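Local coordinates for protein thermostable carboxypeptidase 1 (Pyrococcus furiosus, PDB 1KA2) that removes amino acids one at a time from the C-terminus of peptides, as a cobalt-dependent M32-family metallocarboxypeptidase with broad specificity that excludes proline, glycine, aspartate and glutamate, at residues E173-V178 with Y423-L428; E180-P185 with D486-V491; S312-E317 with D443-V448; Q432-I437 with V491-E496. One frame throughout, in Å; residues are numbered along the deposited sequence.

Contact 1. Residues E173-V178 with Y423-L428; sequences EKMFEV and YTIGTL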
loop_
_atom_site.group_PDB
_atom_site.type_symbol
_atom_site.label_atom_id
_atom_site.label_comp_id
_atom_site.label_asym_id
_atom_site.label_seq_id
_atom_site.Cartn_x
_atom_site.Cartn_y
_atom_site.Cartn_z
ATOM N N GLU A 173 28.554 25.433 12.138
ATOM C CA GLU A 173 29.222 26.726 12.070
ATOM C C GLU A 173 30.533 26.569 11.315
ATOM O O GLU A 173 30.887 27.403 10.483
ATOM C CB GLU A 173 29.486 27.230 13.484
ATOM C CG GLU A 173 29.937 28.670 13.585
ATOM C CD GLU A 173 29.905 29.152 15.020
ATOM O OE1 GLU A 173 30.576 28.524 15.864
ATOM O OE2 GLU A 173 29.206 30.146 15.306
ATOM N N LYS A 174 31.230 25.474 11.597
ATOM C CA LYS A 174 32.517 25.170 10.977
ATOM C C LYS A 174 32.509 24.886 9.472
ATOM O O LYS A 174 33.261 25.507 8.717
ATOM C CB LYS A 174 33.168 23.972 11.676
ATOM C CG LYS A 174 34.259 23.316 10.821
ATOM C CD LYS A 174 34.310 21.802 11.009
ATOM C CE LYS A 174 35.192 21.138 9.949
ATOM N NZ LYS A 174 34.618 21.228 8.570
ATOM N N MET A 175 31.694 23.925 9.039
ATOM C CA MET A 175 31.663 23.578 7.626
ATOM C C MET A 175 31.334 24.779 6.759
ATOM O O MET A 175 31.906 24.951 5.684
ATOM C CB MET A 175 30.665 22.442 7.357
ATOM C CG MET A 175 29.226 22.752 7.693
ATOM S SD MET A 175 28.125 21.348 7.351
ATOM C CE MET A 175 26.533 22.184 7.284
ATOM N N PHE A 176 30.419 25.620 7.228
ATOM C CA PHE A 176 30.036 26.790 6.457
ATOM C C PHE A 176 31.106 27.883 6.420
ATOM O O PHE A 176 31.089 28.735 5.530
ATOM C CB PHE A 176 28.704 27.344 6.975
ATOM C CG PHE A 176 27.503 26.648 6.397
ATOM C CD1 PHE A 176 26.558 26.049 7.226
ATOM C CD2 PHE A 176 27.318 26.594 5.016
ATOM C CE1 PHE A 176 25.436 25.404 6.689
ATOM C CE2 PHE A 176 26.202 25.952 4.468
ATOM C CZ PHE A 176 25.260 25.356 5.310
ATOM N N GLU A 177 32.031 27.864 7.379
ATOM C CA GLU A 177 33.114 28.844 7.400
ATOM C C GLU A 177 34.070 28.483 6.269
ATOM O O GLU A 177 34.471 29.336 5.480
ATOM C CB GLU A 177 33.850 28.809 8.747
ATOM C CG GLU A 177 32.988 29.261 9.915
ATOM C CD GLU A 177 33.728 29.261 11.239
ATOM O OE1 GLU A 177 34.295 28.211 11.606
ATOM O OE2 GLU A 177 33.732 30.309 11.919
ATOM N N VAL A 178 34.418 27.201 6.198
ATOM C CA VAL A 178 35.308 26.690 5.166
ATOM C C VAL A 178 34.714 26.930 3.782
ATOM O O VAL A 178 35.443 27.141 2.812
ATOM C CB VAL A 178 35.546 25.178 5.356
ATOM C CG1 VAL A 178 36.204 24.583 4.117
ATOM C CG2 VAL A 178 36.406 24.946 6.583
ATOM N N TYR A 423 21.247 18.659 4.478
ATOM C CA TYR A 423 21.413 18.619 3.015
ATOM C C TYR A 423 22.860 18.949 2.615
ATOM O O TYR A 423 23.443 18.287 1.746
ATOM C CB TYR A 423 20.486 19.618 2.295
ATOM C CG TYR A 423 19.005 19.257 2.276
ATOM C CD1 TYR A 423 18.117 19.825 3.189
ATOM C CD2 TYR A 423 18.487 18.390 1.307
ATOM C CE1 TYR A 423 16.754 19.549 3.133
ATOM C CE2 TYR A 423 17.126 18.111 1.246
ATOM C CZ TYR A 423 16.268 18.695 2.162
ATOM O OH TYR A 423 14.924 18.426 2.114
ATOM N N THR A 424 23.427 19.983 3.239
ATOM C CA THR A 424 24.798 20.402 2.938
ATOM C C THR A 424 25.756 19.279 3.320
ATOM O O THR A 424 26.700 18.989 2.594
ATOM C CB THR A 424 25.163 21.705 3.699
ATOM O OG1 THR A 424 24.359 22.779 3.197
ATOM C CG2 THR A 424 26.643 22.053 3.521
ATOM N N ILE A 425 25.492 18.644 4.462
ATOM C CA ILE A 425 26.316 17.538 4.947
ATOM C C ILE A 425 26.409 16.452 3.881
ATOM O O ILE A 425 27.483 15.893 3.638
ATOM C CB ILE A 425 25.735 16.914 6.225
ATOM C CG1 ILE A 425 25.830 17.921 7.373
ATOM C CG2 ILE A 425 26.459 15.606 6.543
ATOM C CD1 ILE A 425 25.319 17.386 8.701
ATOM N N GLY A 426 25.268 16.134 3.267
ATOM C CA GLY A 426 25.252 15.129 2.219
ATOM C C GLY A 426 26.078 15.532 1.014
ATOM O O GLY A 426 26.845 14.727 0.486
ATOM N N THR A 427 25.920 16.775 0.559
ATOM C CA THR A 427 26.690 17.245 -0.603
ATOM C C THR A 427 28.179 17.143 -0.257
ATOM O O THR A 427 28.966 16.562 -1.006
ATOM C CB THR A 427 26.383 18.729 -0.950
ATOM O OG1 THR A 427 26.889 19.572 0.096
ATOM C CG2 THR A 427 24.874 18.954 -1.080
ATOM N N LEU A 428 28.555 17.704 0.889
ATOM C CA LEU A 428 29.949 17.679 1.332
ATOM C C LEU A 428 30.463 16.249 1.410
ATOM O O LEU A 428 31.465 15.895 0.781
ATOM C CB LEU A 428 30.095 18.338 2.705
ATOM C CG LEU A 428 29.587 19.781 2.862
ATOM C CD1 LEU A 428 30.185 20.379 4.121
ATOM C CD2 LEU A 428 29.956 20.632 1.654
#
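The one flat group of this contact, the ring of Phe176, meets Thr424 at its far end: CZ lies 3.5 Å from Thr424 OG1, in an oblique approach, while CE2 and CZ also brush the threonine methyl CG2. Ile363 and Leu364 of helix 359-375 pack on the same ring, and Ile363 also touches Thr424. The hydroxyl of Thr424 looks to Asn360 OD1 for its hydrogen bond, which suits threonine here: one branch serves a buried polar partner and the other is a methyl for packing. That methyl, CG2, receives Met175 CE at 3.8 Å. Met175 leaves its helix with CG between the backbone N and the carbonyl carbon (chi1 62°) and then runs fully extended, reaching straight across the distance between the two helices. Partway along, its SD passes Ile425 CG1 at 4.1 Å, and at its root CB rests 3.9 Å from Leu428 CD1; both neighbours run at about a right angle to it. A long, flexible, unbranched thioether suits a helix pair whose axes are 11.4 Å apart and inclined at 56°. One turn along, Thr427 OG1 donates to Thr424 O, which also accepts from Leu428 N. The result is a buried, apolar helix-helix packing in the mostly helical fold of this M32 peptidase, with the Ile425 side chain about 7 Å from that of the metal ligand Glu299.

Contact 2. Residues E180-P185 with D486-V491; sequences EKKLKP and DAEYFV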
loop_
_atom_site.group_PDB
_atom_site.type_symbol
_atom_site.label_atom_id
_atom_site.label_comp_id
_atom_site.label_asym_id
_atom_site.label_seq_id
_atom_site.Cartn_x
_atom_site.Cartn_y
_atom_site.Cartn_z
ATOM N N GLU A 180 32.327 29.448 3.001
ATOM C CA GLU A 180 32.283 30.880 2.738
ATOM C C GLU A 180 33.618 31.516 2.342
ATOM O O GLU A 180 33.636 32.520 1.630
ATOM C CB GLU A 180 31.703 31.628 3.940
ATOM C CG GLU A 180 30.204 31.800 3.861
ATOM C CD GLU A 180 29.677 32.853 4.815
ATOM O OE1 GLU A 180 29.600 32.579 6.033
ATOM O OE2 GLU A 180 29.342 33.963 4.336
ATOM N N LYS A 181 34.733 30.941 2.784
ATOM C CA LYS A 181 36.042 31.507 2.447
ATOM C C LYS A 181 36.733 30.784 1.287
ATOM O O LYS A 181 37.586 31.356 0.604
ATOM C CB LYS A 181 36.955 31.483 3.677
ATOM C CG LYS A 181 36.303 32.017 4.961
ATOM C CD LYS A 181 35.996 33.517 4.911
ATOM C CE LYS A 181 37.250 34.364 5.102
ATOM N NZ LYS A 181 36.923 35.817 5.205
ATOM N N LYS A 182 36.354 29.533 1.049
ATOM C CA LYS A 182 36.980 28.766 -0.014
ATOM C C LYS A 182 36.078 28.412 -1.190
ATOM O O LYS A 182 36.536 28.367 -2.332
ATOM C CB LYS A 182 37.601 27.508 0.594
ATOM C CG LYS A 182 38.526 27.862 1.748
ATOM C CD LYS A 182 39.262 26.674 2.334
ATOM C CE LYS A 182 40.222 27.148 3.420
ATOM N NZ LYS A 182 40.918 26.021 4.085
ATOM N N LEU A 183 34.798 28.177 -0.922
ATOM C CA LEU A 183 33.861 27.823 -1.986
ATOM C C LEU A 183 33.292 29.066 -2.652
ATOM O O LEU A 183 33.112 29.103 -3.860
ATOM C CB LEU A 183 32.714 26.978 -1.421
ATOM C CG LEU A 183 32.042 25.940 -2.324
ATOM C CD1 LEU A 183 30.772 25.466 -1.635
ATOM C CD2 LEU A 183 31.712 26.521 -3.680
ATOM N N LYS A 184 33.012 30.089 -1.858
ATOM C CA LYS A 184 32.446 31.334 -2.382
ATOM C C LYS A 184 33.289 31.928 -3.515
ATOM O O LYS A 184 32.778 32.206 -4.604
ATOM C CB LYS A 184 32.302 32.370 -1.254
ATOM C CG LYS A 184 31.067 33.263 -1.368
ATOM C CD LYS A 184 30.979 33.950 -2.725
ATOM C CE LYS A 184 29.720 34.803 -2.845
ATOM N NZ LYS A 184 29.541 35.336 -4.225
ATOM N N PRO A 185 34.594 32.137 -3.273
ATOM C CA PRO A 185 35.427 32.707 -4.337
ATOM C C PRO A 185 35.417 31.843 -5.596
ATOM O O PRO A 185 35.303 32.356 -6.714
ATOM C CB PRO A 185 36.804 32.798 -3.683
ATOM C CG PRO A 185 36.794 31.651 -2.716
ATOM C CD PRO A 185 35.414 31.753 -2.111
ATOM N N ASP A 486 34.816 16.843 6.369
ATOM C CA ASP A 486 35.688 17.984 6.122
ATOM C C ASP A 486 35.280 18.644 4.816
ATOM O O ASP A 486 35.509 18.109 3.729
ATOM C CB ASP A 486 37.153 17.555 6.051
ATOM C CG ASP A 486 38.061 18.666 5.539
ATOM O OD1 ASP A 486 37.946 19.816 6.019
ATOM O OD2 ASP A 486 38.894 18.386 4.656
ATOM N N ALA A 487 34.666 19.811 4.938
ATOM C CA ALA A 487 34.193 20.562 3.788
ATOM C C ALA A 487 35.221 20.718 2.676
ATOM O O ALA A 487 34.855 20.860 1.512
ATOM C CB ALA A 487 33.717 21.927 4.241
ATOM N N GLU A 488 36.503 20.693 3.033
ATOM C CA GLU A 488 37.586 20.860 2.057
ATOM C C GLU A 488 37.471 20.024 0.784
ATOM O O GLU A 488 37.807 20.505 -0.302
ATOM C CB GLU A 488 38.942 20.582 2.716
ATOM C CG GLU A 488 39.428 21.675 3.662
ATOM C CD GLU A 488 39.578 23.015 2.965
ATOM O OE1 GLU A 488 40.028 23.025 1.796
ATOM O OE2 GLU A 488 39.257 24.052 3.589
ATOM N N TYR A 489 37.004 18.781 0.912
ATOM C CA TYR A 489 36.865 17.901 -0.249
ATOM C C TYR A 489 35.894 18.425 -1.288
ATOM O O TYR A 489 36.161 18.358 -2.491
ATOM C CB TYR A 489 36.428 16.502 0.177
ATOM C CG TYR A 489 37.516 15.720 0.864
ATOM C CD1 TYR A 489 37.618 15.702 2.251
ATOM C CD2 TYR A 489 38.457 15.006 0.125
ATOM C CE1 TYR A 489 38.627 14.990 2.884
ATOM C CE2 TYR A 489 39.474 14.296 0.750
ATOM C CZ TYR A 489 39.548 14.292 2.127
ATOM O OH TYR A 489 40.535 13.577 2.752
ATOM N N PHE A 490 34.761 18.941 -0.826
ATOM C CA PHE A 490 33.764 19.481 -1.739
ATOM C C PHE A 490 34.369 20.620 -2.557
ATOM O O PHE A 490 34.075 20.769 -3.742
ATOM C CB PHE A 490 32.544 19.996 -0.961
ATOM C CG PHE A 490 31.421 20.476 -1.843
ATOM C CD1 PHE A 490 30.655 19.569 -2.576
ATOM C CD2 PHE A 490 31.143 21.836 -1.959
ATOM C CE1 PHE A 490 29.625 20.012 -3.411
ATOM C CE2 PHE A 490 30.119 22.291 -2.791
ATOM C CZ PHE A 490 29.357 21.374 -3.520
ATOM N N VAL A 491 35.215 21.425 -1.922
ATOM C CA VAL A 491 35.856 22.546 -2.609
ATOM C C VAL A 491 36.807 22.070 -3.714
ATOM O O VAL A 491 36.819 22.625 -4.816
ATOM C CB VAL A 491 36.635 23.437 -1.613
ATOM C CG1 VAL A 491 37.299 24.589 -2.361
ATOM C CG2 VAL A 491 35.683 23.981 -0.547
#
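This is a partly buried contact between two helices, greasy on its inner side and ionic on its outer side, where helix 169-192 meets the N-terminal part of helix 488-498. At the inner end, Leu183 CD1 sits at the edge of the Phe490 ring and in its plane, 3.4 Å from CE2. That ring also packs on Leu428 and Ala431 of helix 421-440, so a large flat residue fits a place where three helices converge. Val491 is the middle of the contact: its two methyls face Lys182 CB, each 4.2 Å away, and its short branched shape suits backbones this close, with the CA atoms of Leu183 and Val491 only 5.7 Å apart. Outside, Lys182 stretches out and Glu488 bends back at chi2 to meet it, making a 2.6 Å salt bridge from NZ to OE2. The ammonium comes from above the carboxylate plane, 45° out of it. Asp486 OD1 accepts a weak capping bond of 3.4 Å from Glu488 N, before the turn that leads into the helix. Apolar packing inside with a lysine-glutamate bridge on the solvent side is a common pattern of helix-helix interfaces, here between helix 169-192 and the C-terminal helix 488-498.

Contact 3. Residues S312-E317 with D443-V448; sequences SKEFVE and DFEEKV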
loop_
_atom_site.group_PDB
_atom_site.type_symbol
_atom_site.label_atom_id
_atom_site.label_comp_id
_atom_site.label_asym_id
_atom_site.label_seq_id
_atom_site.Cartn_x
_atom_site.Cartn_y
_atom_site.Cartn_z
ATOM N N SER A 312 28.961 13.508 -14.135
ATOM C CA SER A 312 30.311 13.275 -14.645
ATOM C C SER A 312 30.264 13.045 -16.158
ATOM O O SER A 312 29.262 12.560 -16.694
ATOM C CB SER A 312 30.953 12.058 -13.964
ATOM O OG SER A 312 30.422 10.852 -14.473
ATOM N N LYS A 313 31.350 13.385 -16.844
ATOM C CA LYS A 313 31.421 13.222 -18.295
ATOM C C LYS A 313 31.182 11.771 -18.719
ATOM O O LYS A 313 30.540 11.505 -19.737
ATOM C CB LYS A 313 32.787 13.684 -18.779
ATOM C CG LYS A 313 32.937 13.681 -20.274
ATOM C CD LYS A 313 31.966 14.662 -20.867
ATOM C CE LYS A 313 32.154 14.821 -22.356
ATOM N NZ LYS A 313 31.287 15.923 -22.839
ATOM N N GLU A 314 31.702 10.841 -17.924
ATOM C CA GLU A 314 31.557 9.419 -18.201
ATOM C C GLU A 314 30.100 8.945 -18.190
ATOM O O GLU A 314 29.668 8.214 -19.081
ATOM C CB GLU A 314 32.368 8.598 -17.195
ATOM C CG GLU A 314 33.875 8.789 -17.237
ATOM C CD GLU A 314 34.323 10.143 -16.702
ATOM O OE1 GLU A 314 33.757 10.619 -15.688
ATOM O OE2 GLU A 314 35.259 10.709 -17.297
ATOM N N PHE A 315 29.342 9.354 -17.177
ATOM C CA PHE A 315 27.936 8.955 -17.100
ATOM C C PHE A 315 27.209 9.496 -18.336
ATOM O O PHE A 315 26.329 8.849 -18.895
ATOM C CB PHE A 315 27.280 9.496 -15.812
ATOM C CG PHE A 315 25.854 9.038 -15.625
ATOM C CD1 PHE A 315 25.577 7.746 -15.187
ATOM C CD2 PHE A 315 24.794 9.875 -15.964
ATOM C CE1 PHE A 315 24.265 7.285 -15.101
ATOM C CE2 PHE A 315 23.477 9.430 -15.884
ATOM C CZ PHE A 315 23.211 8.123 -15.448
ATOM N N VAL A 316 27.610 10.681 -18.780
ATOM C CA VAL A 316 27.004 11.298 -19.953
ATOM C C VAL A 316 27.273 10.487 -21.222
ATOM O O VAL A 316 26.380 10.323 -22.066
ATOM C CB VAL A 316 27.509 12.755 -20.146
ATOM C CG1 VAL A 316 27.206 13.232 -21.576
ATOM C CG2 VAL A 316 26.840 13.661 -19.096
ATOM N N GLU A 317 28.509 10.007 -21.371
ATOM C CA GLU A 317 28.883 9.205 -22.540
ATOM C C GLU A 317 28.130 7.885 -22.521
ATOM O O GLU A 317 27.676 7.416 -23.552
ATOM C CB GLU A 317 30.387 8.930 -22.563
ATOM C CG GLU A 317 31.240 10.156 -22.813
ATOM C CD GLU A 317 32.729 9.891 -22.640
ATOM O OE1 GLU A 317 33.525 10.841 -22.828
ATOM O OE2 GLU A 317 33.091 8.737 -22.318
ATOM N N ASP A 443 40.394 3.468 -11.102
ATOM C CA ASP A 443 39.792 3.398 -12.431
ATOM C C ASP A 443 38.279 3.619 -12.296
ATOM O O ASP A 443 37.470 3.061 -13.048
ATOM C CB ASP A 443 40.090 2.040 -13.071
ATOM C CG ASP A 443 39.483 0.883 -12.298
ATOM O OD1 ASP A 443 39.422 0.963 -11.054
ATOM O OD2 ASP A 443 39.079 -0.114 -12.935
ATOM N N PHE A 444 37.925 4.445 -11.313
ATOM C CA PHE A 444 36.544 4.802 -11.006
ATOM C C PHE A 444 35.822 5.273 -12.266
ATOM O O PHE A 444 34.810 4.695 -12.661
ATOM C CB PHE A 444 36.531 5.914 -9.944
ATOM C CG PHE A 444 35.152 6.331 -9.506
ATOM C CD1 PHE A 444 34.476 5.625 -8.511
ATOM C CD2 PHE A 444 34.524 7.429 -10.096
ATOM C CE1 PHE A 444 33.186 6.007 -8.105
ATOM C CE2 PHE A 444 33.239 7.826 -9.703
ATOM C CZ PHE A 444 32.566 7.113 -8.705
ATOM N N GLU A 445 36.364 6.313 -12.898
ATOM C CA GLU A 445 35.799 6.913 -14.116
ATOM C C GLU A 445 35.599 5.906 -15.239
ATOM O O GLU A 445 34.542 5.863 -15.871
ATOM C CB GLU A 445 36.716 8.026 -14.632
ATOM C CG GLU A 445 37.591 8.656 -13.558
ATOM C CD GLU A 445 36.819 9.575 -12.651
ATOM O OE1 GLU A 445 37.349 9.949 -11.584
ATOM O OE2 GLU A 445 35.679 9.932 -13.016
ATOM N N GLU A 446 36.632 5.112 -15.493
ATOM C CA GLU A 446 36.583 4.113 -16.542
ATOM C C GLU A 446 35.453 3.112 -16.290
ATOM O O GLU A 446 34.758 2.709 -17.220
ATOM C CB GLU A 446 37.938 3.408 -16.631
ATOM C CG GLU A 446 38.012 2.306 -17.673
ATOM C CD GLU A 446 39.402 1.701 -17.777
ATOM O OE1 GLU A 446 39.530 0.600 -18.356
ATOM O OE2 GLU A 446 40.366 2.333 -17.286
ATOM N N LYS A 447 35.258 2.714 -15.036
ATOM C CA LYS A 447 34.182 1.780 -14.720
ATOM C C LYS A 447 32.795 2.404 -14.946
ATOM O O LYS A 447 31.876 1.722 -15.404
ATOM C CB LYS A 447 34.303 1.274 -13.281
ATOM C CG LYS A 447 35.482 0.324 -13.061
ATOM C CD LYS A 447 35.431 -0.352 -11.694
ATOM C CE LYS A 447 36.685 -1.178 -11.428
ATOM N NZ LYS A 447 36.932 -2.191 -12.488
ATOM N N VAL A 448 32.640 3.690 -14.639
ATOM C CA VAL A 448 31.352 4.352 -14.849
ATOM C C VAL A 448 30.995 4.368 -16.338
ATOM O O VAL A 448 29.880 4.007 -16.728
ATOM C CB VAL A 448 31.367 5.807 -14.326
ATOM C CG1 VAL A 448 30.143 6.585 -14.855
ATOM C CG2 VAL A 448 31.355 5.794 -12.811
#
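Val448 makes the apolar, close-packed half of this contact, its CG1 lodged against the first turn of helix 313-326, 3.7 Å from Phe315 N and 3.8 Å from Glu314 CB. With CG1 anti to the backbone N (chi1 166°), the methyl is directed at the opposing backbone, and a small branched residue suits axes only 8.8 Å apart. Ile309 of helix 295-309 touches both Val448 and Phe315, closing this inner side. The turn itself is capped: Ser312, at the N-cap, accepts from Phe315 N through OG (3.3 Å), while the same oxygen is bonded to Ile309 O. The two helices run almost parallel, 17° apart, and join the parts of this largely helical fold that follow helices 295-309 and 421-440. The other half is polar and partly exposed, yet still close at Glu314 CG, which lies 3.3 Å from Glu445 O. Looseness begins at the carboxylate ends. Glu314, bent at chi2, brings its carboxylate alongside that of Glu445, planes 68° apart; Glu314 OE1 and Glu445 OE2 lie 3.4 Å from one another with no bond between them, a proximity that probably raises the proton affinity of one or both. Glu445 OE1 is offset by Lys438 NZ in a salt bridge and by Tyr434 OH in a hydrogen bond, which would ease the repulsion.

Contact 4. Residues Q432-I437 with V491-E496; sequences QLYYHI and VRWVKE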
loop_
_atom_site.group_PDB
_atom_site.type_symbol
_atom_site.label_atom_id
_atom_site.label_comp_id
_atom_site.label_asym_id
_atom_site.label_seq_id
_atom_site.Cartn_x
_atom_site.Cartn_y
_atom_site.Cartn_z
ATOM N N GLN A 432 33.876 13.952 -0.245
ATOM C CA GLN A 432 34.854 13.242 0.570
ATOM C C GLN A 432 34.890 11.754 0.214
ATOM O O GLN A 432 35.955 11.177 0.015
ATOM C CB GLN A 432 34.513 13.431 2.055
ATOM C CG GLN A 432 35.695 13.263 3.014
ATOM C CD GLN A 432 35.364 13.689 4.441
ATOM O OE1 GLN A 432 34.483 14.525 4.664
ATOM N NE2 GLN A 432 36.083 13.132 5.413
ATOM N N LEU A 433 33.716 11.139 0.141
ATOM C CA LEU A 433 33.625 9.729 -0.196
ATOM C C LEU A 433 34.215 9.443 -1.559
ATOM O O LEU A 433 34.800 8.384 -1.774
ATOM C CB LEU A 433 32.163 9.262 -0.155
ATOM C CG LEU A 433 31.563 9.209 1.252
ATOM C CD1 LEU A 433 30.110 8.719 1.225
ATOM C CD2 LEU A 433 32.444 8.294 2.101
ATOM N N TYR A 434 34.045 10.379 -2.488
ATOM C CA TYR A 434 34.566 10.209 -3.842
ATOM C C TYR A 434 36.074 10.004 -3.856
ATOM O O TYR A 434 36.578 9.118 -4.550
ATOM C CB TYR A 434 34.222 11.418 -4.723
ATOM C CG TYR A 434 35.073 11.500 -5.974
ATOM C CD1 TYR A 434 35.017 10.497 -6.955
ATOM C CD2 TYR A 434 35.979 12.551 -6.158
ATOM C CE1 TYR A 434 35.847 10.540 -8.088
ATOM C CE2 TYR A 434 36.810 12.603 -7.277
ATOM C CZ TYR A 434 36.739 11.598 -8.238
ATOM O OH TYR A 434 37.552 11.670 -9.346
ATOM N N TYR A 435 36.793 10.827 -3.096
ATOM C CA TYR A 435 38.250 10.730 -3.043
ATOM C C TYR A 435 38.727 9.484 -2.317
ATOM O O TYR A 435 39.778 8.942 -2.642
ATOM C CB TYR A 435 38.847 11.992 -2.411
ATOM C CG TYR A 435 38.740 13.188 -3.338
ATOM C CD1 TYR A 435 37.967 14.296 -3.000
ATOM C CD2 TYR A 435 39.350 13.171 -4.591
ATOM C CE1 TYR A 435 37.796 15.359 -3.893
ATOM C CE2 TYR A 435 39.184 14.226 -5.492
ATOM C CZ TYR A 435 38.401 15.314 -5.139
ATOM O OH TYR A 435 38.192 16.328 -6.052
ATOM N N HIS A 436 37.953 9.020 -1.344
ATOM C CA HIS A 436 38.326 7.818 -0.624
ATOM C C HIS A 436 38.131 6.583 -1.501
ATOM O O HIS A 436 38.897 5.619 -1.408
ATOM C CB HIS A 436 37.513 7.707 0.660
ATOM C CG HIS A 436 38.024 8.584 1.760
ATOM N ND1 HIS A 436 39.118 8.249 2.529
ATOM C CD2 HIS A 436 37.629 9.809 2.181
ATOM C CE1 HIS A 436 39.376 9.231 3.373
ATOM N NE2 HIS A 436 38.488 10.190 3.183
ATOM N N ILE A 437 37.118 6.610 -2.361
ATOM C CA ILE A 437 36.886 5.472 -3.241
ATOM C C ILE A 437 37.845 5.584 -4.422
ATOM O O ILE A 437 38.297 4.577 -4.967
ATOM C CB ILE A 437 35.413 5.408 -3.755
ATOM C CG1 ILE A 437 35.199 4.110 -4.541
ATOM C CG2 ILE A 437 35.100 6.601 -4.636
ATOM C CD1 ILE A 437 33.782 3.881 -4.983
ATOM N N VAL A 491 35.215 21.425 -1.922
ATOM C CA VAL A 491 35.856 22.546 -2.609
ATOM C C VAL A 491 36.807 22.070 -3.714
ATOM O O VAL A 491 36.819 22.625 -4.816
ATOM C CB VAL A 491 36.635 23.437 -1.613
ATOM C CG1 VAL A 491 37.299 24.589 -2.361
ATOM C CG2 VAL A 491 35.683 23.981 -0.547
ATOM N N ARG A 492 37.600 21.041 -3.425
ATOM C CA ARG A 492 38.520 20.514 -4.423
ATOM C C ARG A 492 37.711 19.904 -5.552
ATOM O O ARG A 492 37.963 20.185 -6.725
ATOM C CB ARG A 492 39.429 19.443 -3.829
ATOM C CG ARG A 492 40.539 19.022 -4.785
ATOM C CD ARG A 492 41.148 17.679 -4.410
ATOM N NE ARG A 492 41.343 17.543 -2.969
ATOM C CZ ARG A 492 42.018 16.552 -2.395
ATOM N NH1 ARG A 492 42.571 15.604 -3.146
ATOM N NH2 ARG A 492 42.132 16.507 -1.070
ATOM N N TRP A 493 36.737 19.061 -5.200
ATOM C CA TRP A 493 35.886 18.433 -6.211
ATOM C C TRP A 493 35.419 19.513 -7.198
ATOM O O TRP A 493 35.620 19.395 -8.405
ATOM C CB TRP A 493 34.667 17.752 -5.556
ATOM C CG TRP A 493 33.702 17.115 -6.562
ATOM C CD1 TRP A 493 33.964 16.061 -7.392
ATOM C CD2 TRP A 493 32.361 17.539 -6.865
ATOM N NE1 TRP A 493 32.878 15.806 -8.197
ATOM C CE2 TRP A 493 31.880 16.696 -7.896
ATOM C CE3 TRP A 493 31.521 18.549 -6.369
ATOM C CZ2 TRP A 493 30.598 16.831 -8.440
ATOM C CZ3 TRP A 493 30.248 18.685 -6.910
ATOM C CH2 TRP A 493 29.800 17.829 -7.937
ATOM N N VAL A 494 34.819 20.574 -6.673
ATOM C CA VAL A 494 34.330 21.667 -7.507
ATOM C C VAL A 494 35.440 22.317 -8.332
ATOM O O VAL A 494 35.267 22.561 -9.525
ATOM C CB VAL A 494 33.647 22.751 -6.641
ATOM C CG1 VAL A 494 33.280 23.965 -7.488
ATOM C CG2 VAL A 494 32.407 22.174 -5.996
ATOM N N LYS A 495 36.570 22.607 -7.687
ATOM C CA LYS A 495 37.716 23.228 -8.361
ATOM C C LYS A 495 38.194 22.369 -9.524
ATOM O O LYS A 495 38.357 22.844 -10.651
ATOM C CB LYS A 495 38.872 23.432 -7.362
ATOM C CG LYS A 495 40.284 23.506 -7.979
ATOM C CD LYS A 495 40.879 22.109 -8.226
ATOM C CE LYS A 495 42.328 22.142 -8.732
ATOM N NZ LYS A 495 42.499 22.632 -10.137
ATOM N N GLU A 496 38.412 21.097 -9.222
ATOM C CA GLU A 496 38.887 20.105 -10.175
ATOM C C GLU A 496 37.868 19.828 -11.278
ATOM O O GLU A 496 38.201 19.254 -12.315
ATOM C CB GLU A 496 39.201 18.826 -9.399
ATOM C CG GLU A 496 39.699 17.642 -10.202
ATOM C CD GLU A 496 39.898 16.421 -9.315
ATOM O OE1 GLU A 496 40.620 16.536 -8.296
ATOM O OE2 GLU A 496 39.330 15.354 -9.628
#
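Helix 432-437 and helix 491-496 run at 77° to each other, their axes 10.4 Å apart at closest approach. Tyr435 spans that distance, and a long ring with a polar end suits the task: its hydroxyl reaches the backbone of the other helix, 3.1 Å from Trp493 CA, and gives a weak hydrogen bond of 3.3 Å to Glu496 OE1. The ring is held between two groups. Tyr434 CD2 lies over the centre of one face, and the Arg492 guanidinium stacks on the other, planes 26° apart, with CZ 4.5 Å from the ring centroid in a cation-pi contact. A bend at chi3 (-42°) folds the arginine back over the ring. On the Tyr434 side of this stack, Trp493 turns its edge toward the face of Tyr434, whose OH is hydrogen-bonded to Glu445 OE1, in an offset edge-to-face pair, centroids 5.9 Å apart. Ile308 of helix 295-309 packs against both Tyr434 and Trp493, and Val494 faces away, onto Leu186 and Ile190 of helix 169-192, placing helix 488-498 between those two neighbours.

Contacts 1 and 2 share helix 169-192, contacts 1 and 4 share helix 421-440, and contacts 2 and 4 share helix 488-498 with Val491 in both, so the three tie the helices into a triangle. Contacts 1 and 2, centres 9 Å apart, meet where Leu428 CD2 touches Phe490 CB at 3.7 Å. Contact 4 joins contact 2 through Asp486 N and Gln432 OE1, 2.9 Å apart, and joins contact 3 through Tyr434 OH and Glu445 OE1 at 2.8 Å. Contact 1 lies nearest the active site, with the Ile425 side chain about 12 Å from the magnesium ion held by His269, His273 and Glu299 at the cobalt site; Phe490, Phe315 and Trp493 approach metal-ligand side chains to about 11 Å.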